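Local coordinates for rhodopsin (PDB 6KFQ), which binds retinal within a bundle of membrane helices and works as a light-driven proton pump, at residues Tyr33-Thr38 against Leu215-Arg220; Leu88-Asp93 against Gln162-Leu167. One frame throughout, in Å; residues are numbered along the deposited sequence.

Interaction 1 (Tyr33-Thr38 against Leu215-Arg220); sequences YFFVIT and LLLSSR. With SO4 (sulfate ion), chain T.
Leu-217 lies over the ring of Phe-35, and this pair is the tight part of the contact. Its methyl CD2 sits over the centre of one ring face, 3.8 Å from the Phe-35 centroid and 10° off the ring normal, a CH-pi contact. The second methyl, CD1, closes on Phe-35 CD1 at 3.7 Å. The two side chains run past each other in opposite directions. Phe-35 CG is anti to its own carbonyl carbon (chi1 -65°), which carries the ring along the flank of helix 194-218. Leu-217 CD1 also meets Thr-38 tip to tip, 3.9 Å from Thr-38 CB. With an alanine here instead of Phe-35, Leu-217 CD2 would probably lose the ring face it rests on, and a gap would be likely to open between the two helices. Further in, Leu-216 CD2 packs 3.5 Å from Thr-38 OG1, and more loosely on Phe-34 CD1 at 4.2 Å. The fold is the seven-helix bundle of microbial rhodopsins, and here the second and seventh helices meet near one end. Thr-38 OG1 is hydrogen-bonded with Asp-85 of helix 70-90. By sequence, Asp-85 matches the cytoplasmic proton donor of bacteriorhodopsin, so the leucine packing probably borders the proton path. Thr-38 OG1 also lies 2.9 Å from Phe-34 O. The outer side is looser. Ser-218 faces away from helix 32-53 and is exposed. Ser-219 OG bonds back to Leu-215 O at 2.8 Å, close to the carbonyl direction (161°). Arg-220 reaches Asn-26 O through NH1. At the start of helix 32-53, a sulfate probably taken from the crystallisation liquor accepts a weak bond from Tyr-33 N and another bond from Arg-32 N.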
loop_
_atom_site.group_PDB
_atom_site.type_symbol
_atom_site.label_atom_id
_atom_site.label_comp_id
_atom_site.label_asym_id
_atom_site.label_seq_id
_atom_site.Cartn_x
_atom_site.Cartn_y
_atom_site.Cartn_z
ATOM N N TYR A 33 -11.466 -8.555 -12.101
ATOM C CA TYR A 33 -11.510 -7.533 -11.059
ATOM C C TYR A 33 -10.177 -7.413 -10.329
ATOM O O TYR A 33 -9.850 -6.332 -9.834
ATOM C CB TYR A 33 -12.646 -7.807 -10.068
ATOM C CG TYR A 33 -12.582 -9.147 -9.367
ATOM C CD1 TYR A 33 -11.983 -9.280 -8.120
ATOM C CD2 TYR A 33 -13.136 -10.275 -9.951
ATOM C CE1 TYR A 33 -11.925 -10.507 -7.483
ATOM C CE2 TYR A 33 -13.093 -11.499 -9.322
ATOM C CZ TYR A 33 -12.489 -11.613 -8.092
ATOM O OH TYR A 33 -12.452 -12.848 -7.490
ATOM N N PHE A 34 -9.392 -8.492 -10.260
ATOM C CA PHE A 34 -8.047 -8.387 -9.695
ATOM C C PHE A 34 -7.190 -7.433 -10.515
ATOM O O PHE A 34 -6.492 -6.569 -9.967
ATOM C CB PHE A 34 -7.385 -9.764 -9.637
ATOM C CG PHE A 34 -7.826 -10.610 -8.480
ATOM C CD1 PHE A 34 -7.489 -10.262 -7.185
ATOM C CD2 PHE A 34 -8.556 -11.771 -8.691
ATOM C CE1 PHE A 34 -7.888 -11.050 -6.110
ATOM C CE2 PHE A 34 -8.958 -12.564 -7.622
ATOM C CZ PHE A 34 -8.622 -12.200 -6.331
ATOM N N PHE A 35 -7.224 -7.583 -11.839
ATOM C CA PHE A 35 -6.425 -6.727 -12.708
ATOM C C PHE A 35 -6.870 -5.274 -12.605
ATOM O O PHE A 35 -6.040 -4.356 -12.640
ATOM C CB PHE A 35 -6.516 -7.233 -14.155
ATOM C CG PHE A 35 -5.909 -8.596 -14.349
ATOM C CD1 PHE A 35 -4.650 -8.732 -14.903
ATOM C CD2 PHE A 35 -6.579 -9.737 -13.927
ATOM C CE1 PHE A 35 -4.077 -9.977 -15.056
ATOM C CE2 PHE A 35 -6.011 -10.986 -14.072
ATOM C CZ PHE A 35 -4.762 -11.110 -14.641
ATOM N N VAL A 36 -8.175 -5.047 -12.452
ATOM C CA VAL A 36 -8.692 -3.688 -12.334
ATOM C C VAL A 36 -8.250 -3.059 -11.015
ATOM O O VAL A 36 -7.772 -1.920 -10.985
ATOM C CB VAL A 36 -10.224 -3.688 -12.476
ATOM C CG1 VAL A 36 -10.782 -2.297 -12.250
ATOM C CG2 VAL A 36 -10.624 -4.211 -13.844
ATOM N N ILE A 37 -8.404 -3.793 -9.908
ATOM C CA ILE A 37 -8.001 -3.273 -8.601
ATOM C C ILE A 37 -6.515 -2.965 -8.582
ATOM O O ILE A 37 -6.084 -1.933 -8.051
ATOM C CB ILE A 37 -8.363 -4.276 -7.490
ATOM C CG1 ILE A 37 -9.879 -4.471 -7.394
ATOM C CG2 ILE A 37 -7.776 -3.827 -6.160
ATOM C CD1 ILE A 37 -10.294 -5.530 -6.356
ATOM N N THR A 38 -5.705 -3.863 -9.145
ATOM C CA THR A 38 -4.255 -3.718 -9.048
ATOM C C THR A 38 -3.735 -2.613 -9.964
ATOM O O THR A 38 -2.764 -1.927 -9.621
ATOM C CB THR A 38 -3.594 -5.062 -9.356
ATOM O OG1 THR A 38 -4.106 -6.048 -8.449
ATOM C CG2 THR A 38 -2.096 -4.971 -9.187
ATOM N N LEU A 215 3.549 -9.920 -9.168
ATOM C CA LEU A 215 3.424 -11.259 -8.604
ATOM C C LEU A 215 1.977 -11.733 -8.609
ATOM O O LEU A 215 1.698 -12.887 -8.954
ATOM C CB LEU A 215 3.991 -11.278 -7.186
ATOM C CG LEU A 215 5.499 -11.063 -7.093
ATOM C CD1 LEU A 215 5.935 -10.926 -5.642
ATOM C CD2 LEU A 215 6.249 -12.194 -7.796
ATOM N N LEU A 216 1.041 -10.855 -8.243
ATOM C CA LEU A 216 -0.370 -11.231 -8.216
ATOM C C LEU A 216 -0.881 -11.560 -9.616
ATOM O O LEU A 216 -1.408 -12.653 -9.869
ATOM C CB LEU A 216 -1.198 -10.099 -7.598
ATOM C CG LEU A 216 -2.710 -10.348 -7.627
ATOM C CD1 LEU A 216 -3.052 -11.618 -6.875
ATOM C CD2 LEU A 216 -3.468 -9.155 -7.053
ATOM N N LEU A 217 -0.737 -10.613 -10.541
ATOM C CA LEU A 217 -1.373 -10.737 -11.848
ATOM C C LEU A 217 -0.665 -11.728 -12.762
ATOM O O LEU A 217 -1.252 -12.142 -13.766
ATOM C CB LEU A 217 -1.456 -9.366 -12.520
ATOM C CG LEU A 217 -2.237 -8.342 -11.694
ATOM C CD1 LEU A 217 -2.463 -7.056 -12.478
ATOM C CD2 LEU A 217 -3.559 -8.928 -11.222
ATOM N N SER A 218 0.563 -12.127 -12.440
ATOM C CA SER A 218 1.232 -13.190 -13.181
ATOM C C SER A 218 0.871 -14.586 -12.679
ATOM O O SER A 218 1.219 -15.574 -13.339
ATOM C CB SER A 218 2.749 -13.003 -13.118
ATOM O OG SER A 218 3.119 -11.731 -13.617
ATOM N N SER A 219 0.193 -14.693 -11.531
ATOM C CA SER A 219 -0.199 -15.986 -10.960
ATOM C C SER A 219 -1.504 -16.454 -11.604
ATOM O O SER A 219 -2.561 -16.550 -10.970
ATOM C CB SER A 219 -0.345 -15.889 -9.447
ATOM O OG SER A 219 0.862 -15.504 -8.823
ATOM N N ARG A 220 -1.404 -16.787 -12.892
ATOM C CA ARG A 220 -2.592 -17.093 -13.680
ATOM C C ARG A 220 -3.283 -18.363 -13.209
ATOM O O ARG A 220 -4.514 -18.452 -13.271
ATOM C CB ARG A 220 -2.223 -17.210 -15.162
ATOM C CG ARG A 220 -1.545 -15.965 -15.717
ATOM C CD ARG A 220 -1.258 -16.109 -17.211
ATOM N NE ARG A 220 -2.466 -16.494 -17.934
ATOM C CZ ARG A 220 -3.442 -15.653 -18.261
ATOM N NH1 ARG A 220 -3.352 -14.368 -17.949
ATOM N NH2 ARG A 220 -4.510 -16.098 -18.911
HETATM S S SO4 T . -14.722 -10.681 -14.122
HETATM O O1 SO4 T . -13.996 -9.891 -13.132
HETATM O O2 SO4 T . -15.473 -9.797 -15.008
HETATM O O3 SO4 T . -13.775 -11.468 -14.910
HETATM O O4 SO4 T . -15.651 -11.573 -13.435
#

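Interaction 2 (Leu88-Asp93 against Gln162-Leu167)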
loop_
_atom_site.group_PDB
_atom_site.type_symbol
_atom_site.label_atom_id
_atom_site.label_comp_id
_atom_site.label_asym_id
_atom_site.label_seq_id
_atom_site.Cartn_x
_atom_site.Cartn_y
_atom_site.Cartn_z
ATOM N N LEU A 88 -9.507 -10.872 -1.248
ATOM C CA LEU A 88 -10.148 -11.603 -2.337
ATOM C C LEU A 88 -9.376 -12.867 -2.704
ATOM O O LEU A 88 -9.979 -13.845 -3.155
ATOM C CB LEU A 88 -10.307 -10.687 -3.549
ATOM C CG LEU A 88 -11.133 -9.431 -3.276
ATOM C CD1 LEU A 88 -11.130 -8.507 -4.485
ATOM C CD2 LEU A 88 -12.554 -9.805 -2.892
ATOM N N LEU A 89 -8.052 -12.867 -2.528
ATOM C CA LEU A 89 -7.286 -14.105 -2.661
ATOM C C LEU A 89 -7.674 -15.119 -1.592
ATOM O O LEU A 89 -7.941 -16.286 -1.901
ATOM C CB LEU A 89 -5.789 -13.825 -2.566
ATOM C CG LEU A 89 -5.081 -13.170 -3.747
ATOM C CD1 LEU A 89 -3.606 -13.010 -3.399
ATOM C CD2 LEU A 89 -5.250 -13.992 -5.025
ATOM N N ALA A 90 -7.704 -14.687 -0.322
ATOM C CA ALA A 90 -7.800 -15.604 0.815
ATOM C C ALA A 90 -9.221 -16.106 1.060
ATOM O O ALA A 90 -9.407 -17.262 1.457
ATOM C CB ALA A 90 -7.280 -14.923 2.089
ATOM N N LEU A 91 -10.229 -15.266 0.849
ATOM C CA LEU A 91 -11.593 -15.592 1.243
ATOM C C LEU A 91 -12.381 -16.176 0.076
ATOM O O LEU A 91 -12.482 -15.560 -0.991
ATOM C CB LEU A 91 -12.297 -14.350 1.798
ATOM C CG LEU A 91 -11.609 -13.653 2.976
ATOM C CD1 LEU A 91 -12.135 -12.223 3.140
ATOM C CD2 LEU A 91 -11.779 -14.429 4.274
ATOM N N ALA A 92 -12.954 -17.365 0.296
ATOM C CA ALA A 92 -13.677 -18.057 -0.765
ATOM C C ALA A 92 -14.996 -17.371 -1.101
ATOM O O ALA A 92 -15.478 -17.483 -2.235
ATOM C CB ALA A 92 -13.921 -19.512 -0.365
ATOM N N ASP A 93 -15.596 -16.667 -0.143
ATOM C CA ASP A 93 -16.817 -15.900 -0.380
ATOM C C ASP A 93 -16.739 -14.627 0.443
ATOM O O ASP A 93 -17.174 -14.591 1.603
ATOM C CB ASP A 93 -18.072 -16.699 -0.023
ATOM C CG ASP A 93 -19.345 -16.043 -0.530
ATOM O OD1 ASP A 93 -20.443 -16.567 -0.248
ATOM O OD2 ASP A 93 -19.246 -15.013 -1.231
ATOM N N GLN A 162 -0.437 -20.391 -2.206
ATOM C CA GLN A 162 0.974 -20.066 -2.409
ATOM C C GLN A 162 1.167 -18.594 -2.758
ATOM O O GLN A 162 2.063 -17.929 -2.217
ATOM C CB GLN A 162 1.565 -20.971 -3.495
ATOM C CG GLN A 162 3.022 -20.674 -3.811
ATOM C CD GLN A 162 3.561 -21.541 -4.934
ATOM O OE1 GLN A 162 3.006 -22.597 -5.244
ATOM N NE2 GLN A 162 4.647 -21.098 -5.550
ATOM N N ILE A 163 0.342 -18.053 -3.659
ATOM C CA ILE A 163 0.506 -16.648 -4.010
ATOM C C ILE A 163 0.062 -15.761 -2.857
ATOM O O ILE A 163 0.669 -14.718 -2.585
ATOM C CB ILE A 163 -0.238 -16.299 -5.314
ATOM C CG1 ILE A 163 0.048 -14.835 -5.694
ATOM C CG2 ILE A 163 -1.732 -16.502 -5.156
ATOM C CD1 ILE A 163 1.535 -14.514 -5.847
ATOM N N PHE A 164 -0.991 -16.163 -2.146
ATOM C CA PHE A 164 -1.364 -15.394 -0.968
ATOM C C PHE A 164 -0.193 -15.289 0.001
ATOM O O PHE A 164 0.147 -14.199 0.472
ATOM C CB PHE A 164 -2.555 -16.005 -0.238
ATOM C CG PHE A 164 -2.798 -15.318 1.076
ATOM C CD1 PHE A 164 -3.491 -14.119 1.114
ATOM C CD2 PHE A 164 -2.231 -15.798 2.249
ATOM C CE1 PHE A 164 -3.674 -13.434 2.318
ATOM C CE2 PHE A 164 -2.407 -15.120 3.448
ATOM C CZ PHE A 164 -3.125 -13.933 3.476
ATOM N N ARG A 165 0.416 -16.426 0.329
ATOM C CA ARG A 165 1.501 -16.418 1.303
ATOM C C ARG A 165 2.654 -15.548 0.828
ATOM O O ARG A 165 3.241 -14.799 1.618
ATOM C CB ARG A 165 1.957 -17.851 1.570
ATOM C CG ARG A 165 0.956 -18.624 2.415
ATOM C CD ARG A 165 1.151 -20.123 2.304
ATOM N NE ARG A 165 0.058 -20.843 2.951
ATOM C CZ ARG A 165 -0.251 -22.112 2.704
ATOM N NH1 ARG A 165 0.449 -22.802 1.814
ATOM N NH2 ARG A 165 -1.264 -22.686 3.340
ATOM N N THR A 166 2.973 -15.616 -0.465
ATOM C CA THR A 166 4.037 -14.783 -1.009
ATOM C C THR A 166 3.699 -13.303 -0.881
ATOM O O THR A 166 4.523 -12.508 -0.417
ATOM C CB THR A 166 4.295 -15.155 -2.468
ATOM O OG1 THR A 166 4.797 -16.491 -2.519
ATOM C CG2 THR A 166 5.310 -14.199 -3.083
ATOM N N LEU A 167 2.489 -12.912 -1.295
ATOM C CA LEU A 167 2.121 -11.502 -1.236
ATOM C C LEU A 167 1.973 -11.025 0.202
ATOM O O LEU A 167 2.285 -9.869 0.516
ATOM C CB LEU A 167 0.828 -11.270 -2.007
ATOM C CG LEU A 167 0.914 -11.501 -3.519
ATOM C CD1 LEU A 167 -0.435 -11.216 -4.143
ATOM C CD2 LEU A 167 2.002 -10.643 -4.144
#
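This is a small, buried, wholly apolar helix-helix contact where the end of the third helix meets the start of the sixth in the rhodopsin bundle. It joins the last turn of helix 70-90 to an early part of helix 158-184. Leu-89 does most of the work. Its CG is anti to the carbonyl carbon (chi1 -74°), and the extended chain beyond it brings CD1 up against helix 158-184, while CD2 turns aside near Ile-163. CD1 meets Leu-167 CD1 at 3.7 Å, the two side chains crossing at about a right angle. The same Leu-89 CD1 lies 4.1 Å from Phe-164 CA, so it rests against the backbone as well. The other methyl, Leu-89 CD2, touches Ile-163 CG2 at a looser 4.3 Å. Phe-164 takes the neighbouring position. With CG anti to the backbone N (chi1 172°), its ring swings out beside Leu-89. Leu-89 CB meets the ring edge, near its plane. Ala-90 CB comes up to Phe-164 CE1 at 3.9 Å, obliquely to the ring. Further round, Phe-164 stacks edge-to-face with Phe-150 and packs on Leu-149 of helix 124-153. The polar bonds nearby stay within or beside each helix. Thr-166 OG1 and Thr-166 N bond Gln-162 O from opposite faces of its carbonyl plane, the hydroxyl at 3.1 Å. At the end of helix 70-90, Leu-89 O accepts a bond from Arg-156 NE. Between the two segments themselves, the hold is therefore made of methyls and a ring, with no directional bond to break. Such packing sets no hydrogen-bond geometry between the two helices, which would be compatible with the outward tilt of the sixth helix known from the bacteriorhodopsin photocycle.

Interactions 1 and 2 lie side by side on the same end of the bundle, their centres about 12 Å apart. Along the chain, interaction 2 is nested between the two segments of interaction 1. Together they tie four helices. Phe-34 CE1 touches Leu-88 CB at 3.5 Å, and Ile-37 CD1 meets Leu-88 CD1 at 3.6 Å. Leu-216 is shared packing, since both Leu-89 and Leu-167 lie against it. Ile-163 in turn packs on Ser-219. Neither contact lines the retinal pocket: the side chains of Thr-38 and Leu-167 are about 11 Å and 12 Å from the retinal. Asp-85 of helix 70-90 also touches Leu-216, which relates the two contacts to the probable proton path.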